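Local coordinates for protein vacuolar aminopeptidase 1 (Saccharomyces cerevisiae S288c, PDB 4R8F) that removes amino acids, preferably neutral or hydrophobic ones, from peptide N-termini as a zinc-dependent vacuolar enzyme and forms dodecamers that serve as Cvt-pathway cargo, at residues K95-S100 with A112-G117. Residues are numbered along the deposited sequence; the frame is centred on the assembly and turned at random.
Sequences KLKPVS and AVAPYG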
ATOM      1  N   LYS A  95      20.592 -33.229   6.260  1.00 32.96           N
ATOM      2  CA  LYS A  95      20.455 -34.658   6.448  1.00 33.87           C
ATOM      3  C   LYS A  95      19.776 -35.299   5.266  1.00 35.13           C
ATOM      4  O   LYS A  95      18.849 -34.741   4.683  1.00 34.30           O
ATOM      5  CB  LYS A  95      19.659 -34.962   7.711  1.00 34.65           C
ATOM      6  CG  LYS A  95      20.494 -34.850   8.966  1.00 35.64           C
ATOM      7  CD  LYS A  95      19.761 -35.409  10.166  1.00 36.81           C
ATOM      8  CE  LYS A  95      20.575 -35.225  11.434  1.00 38.00           C
ATOM      9  NZ  LYS A  95      21.709 -36.190  11.536  1.00 38.53           N
ATOM     10  N   LEU A  96      20.259 -36.487   4.930  1.00 37.18           N
ATOM     11  CA  LEU A  96      19.648 -37.318   3.920  1.00 38.23           C
ATOM     12  C   LEU A  96      18.279 -37.716   4.447  1.00 39.78           C
ATOM     13  O   LEU A  96      18.165 -38.175   5.585  1.00 39.28           O
ATOM     14  CB  LEU A  96      20.506 -38.559   3.698  1.00 39.08           C
ATOM     15  CG  LEU A  96      20.597 -39.078   2.272  1.00 39.80           C
ATOM     16  CD1 LEU A  96      21.548 -38.219   1.460  1.00 40.02           C
ATOM     17  CD2 LEU A  96      21.055 -40.526   2.284  1.00 40.47           C
ATOM     18  N   LYS A  97      17.237 -37.521   3.646  1.00 42.12           N
ATOM     19  CA  LYS A  97      15.895 -37.919   4.061  1.00 44.39           C
ATOM     20  C   LYS A  97      15.778 -39.449   4.088  1.00 46.46           C
ATOM     21  O   LYS A  97      16.515 -40.135   3.379  1.00 47.25           O
ATOM     22  CB  LYS A  97      14.834 -37.318   3.139  1.00 45.68           C
ATOM     23  CG  LYS A  97      14.641 -35.820   3.314  1.00 46.80           C
ATOM     24  CD  LYS A  97      13.242 -35.404   2.898  1.00 48.06           C
ATOM     25  CE  LYS A  97      13.119 -33.897   2.749  1.00 49.48           C
ATOM     26  NZ  LYS A  97      13.309 -33.473   1.330  1.00 50.96           N
ATOM     27  N   PRO A  98      14.862 -39.985   4.921  1.00 48.17           N
ATOM     28  CA  PRO A  98      14.611 -41.433   5.057  1.00 48.37           C
ATOM     29  C   PRO A  98      14.438 -42.172   3.723  1.00 48.55           C
ATOM     30  O   PRO A  98      14.898 -43.307   3.577  1.00 48.34           O
ATOM     31  CB  PRO A  98      13.316 -41.484   5.867  1.00 49.04           C
ATOM     32  CG  PRO A  98      13.336 -40.237   6.685  1.00 49.21           C
ATOM     33  CD  PRO A  98      14.098 -39.200   5.910  1.00 48.94           C
ATOM     34  N   VAL A  99      13.746 -41.534   2.786  1.00 47.67           N
ATOM     35  CA  VAL A  99      13.765 -41.909   1.379  1.00 48.11           C
ATOM     36  C   VAL A  99      14.375 -40.717   0.658  1.00 47.97           C
ATOM     37  O   VAL A  99      13.719 -39.694   0.464  1.00 46.40           O
ATOM     38  CB  VAL A  99      12.354 -42.204   0.820  1.00 48.93           C
ATOM     39  CG1 VAL A  99      12.421 -42.552  -0.664  1.00 49.21           C
ATOM     40  CG2 VAL A  99      11.692 -43.333   1.595  1.00 49.30           C
ATOM     41  N   SER A 100      15.642 -40.847   0.283  1.00 49.78           N
ATOM     42  CA  SER A 100      16.378 -39.752  -0.340  1.00 52.12           C
ATOM     43  C   SER A 100      16.279 -39.798  -1.862  1.00 55.40           C
ATOM     44  O   SER A 100      16.968 -39.051  -2.549  1.00 55.29           O
ATOM     45  CB  SER A 100      17.847 -39.812   0.074  1.00 51.51           C
ATOM     46  OG  SER A 100      18.512 -40.908  -0.538  1.00 50.42           O
ATOM     47  N   ALA A 112      16.978 -36.319  -1.919  1.00 49.07           N
ATOM     48  CA  ALA A 112      16.113 -35.551  -1.036  1.00 46.50           C
ATOM     49  C   ALA A 112      16.794 -35.398   0.318  1.00 44.46           C
ATOM     50  O   ALA A 112      17.205 -36.386   0.936  1.00 43.12           O
ATOM     51  CB  ALA A 112      14.762 -36.227  -0.883  1.00 46.85           C
ATOM     52  N   VAL A 113      16.918 -34.154   0.762  1.00 42.48           N
ATOM     53  CA  VAL A 113      17.583 -33.839   2.014  1.00 41.41           C
ATOM     54  C   VAL A 113      16.790 -32.796   2.782  1.00 39.79           C
ATOM     55  O   VAL A 113      15.983 -32.070   2.210  1.00 40.38           O
ATOM     56  CB  VAL A 113      19.004 -33.288   1.789  1.00 41.10           C
ATOM     57  CG1 VAL A 113      19.856 -34.278   1.002  1.00 40.94           C
ATOM     58  CG2 VAL A 113      18.953 -31.933   1.100  1.00 41.22           C
ATOM     59  N   ALA A 114      17.052 -32.713   4.077  1.00 38.27           N
ATOM     60  CA  ALA A 114      16.366 -31.769   4.933  1.00 37.21           C
ATOM     61  C   ALA A 114      17.376 -31.033   5.797  1.00 36.24           C
ATOM     62  O   ALA A 114      18.381 -31.616   6.203  1.00 35.26           O
ATOM     63  CB  ALA A 114      15.365 -32.498   5.805  1.00 37.18           C
ATOM     64  N   PRO A 115      17.110 -29.751   6.092  1.00 35.80           N
ATOM     65  CA  PRO A 115      17.995 -29.046   7.009  1.00 35.97           C
ATOM     66  C   PRO A 115      17.775 -29.514   8.441  1.00 35.94           C
ATOM     67  O   PRO A 115      16.643 -29.794   8.835  1.00 36.41           O
ATOM     68  CB  PRO A 115      17.585 -27.573   6.857  1.00 35.51           C
ATOM     69  CG  PRO A 115      16.350 -27.551   6.021  1.00 35.71           C
ATOM     70  CD  PRO A 115      15.913 -28.959   5.768  1.00 35.58           C
ATOM     71  N   TYR A 116      18.856 -29.605   9.202  1.00 36.56           N
ATOM     72  CA  TYR A 116      18.775 -29.925  10.616  1.00 37.38           C
ATOM     73  C   TYR A 116      19.169 -28.699  11.436  1.00 39.53           C
ATOM     74  O   TYR A 116      20.272 -28.173  11.282  1.00 38.79           O
ATOM     75  CB  TYR A 116      19.689 -31.103  10.957  1.00 36.85           C
ATOM     76  CG  TYR A 116      19.804 -31.337  12.440  1.00 36.64           C
ATOM     77  CD1 TYR A 116      18.862 -32.103  13.117  1.00 36.66           C
ATOM     78  CD2 TYR A 116      20.839 -30.767  13.177  1.00 36.12           C
ATOM     79  CE1 TYR A 116      18.955 -32.308  14.481  1.00 36.19           C
ATOM     80  CE2 TYR A 116      20.939 -30.963  14.540  1.00 35.82           C
ATOM     81  CZ  TYR A 116      19.995 -31.738  15.188  1.00 36.10           C
ATOM     82  OH  TYR A 116      20.088 -31.938  16.544  1.00 35.46           O
ATOM     83  N   GLY A 117      18.259 -28.244  12.292  1.00 43.01           N
ATOM     84  CA  GLY A 117      18.554 -27.175  13.249  1.00 46.33           C
ATOM     85  C   GLY A 117      18.320 -25.758  12.759  1.00 49.66           C
ATOM     86  O   GLY A 117      18.649 -24.798  13.458  1.00 50.84           O
TER
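Lys95 and Ala114 form an antiparallel hydrogen-bonded pair, with Lys95 N to Ala114 O at 2.7 Å and Ala114 N to Lys95 O at 2.8 Å. Lys97 N then reaches Ala112 O (2.9 Å), and beyond the corner at Pro98 and Val99, Ala112 N bonds to Ser100 O. These strands, 93-105 and 108-116, make a beta hairpin within the antiparallel sheet of this M18 aminopeptidase, and the end of strand 108-116 approaches the zinc site, where the side chain of Tyr116 lies beside that of the zinc ligand Glu296. The Lys97 side chain reaches over the neighbouring strand: CG, anti to the carbonyl carbon (chi1 -72°), runs over the Ala112 carbonyl, and the bend at chi4 brings NZ to Val113 O at 3.1 Å, well above the carbonyl plane. With a methionine here, Val113 O would probably lose this side-chain donor. Among the apolar contacts, Leu96 CD1 meets Val113 CG1 at 4.3 Å and Lys97 CE packs on Ala114 CB. Lys95 and Tyr116 run side by side, CE of the lysine 3.9 Å from Tyr116 CD1; any cation-pi attraction is at most weak, with Lys95 NZ 5.5 Å from the centroid of the Tyr116 ring, and NZ forms salt bridges to Asp234 and Asp236. Tyr116 OH is hydrogen-bonded to Asp90 and Asn294.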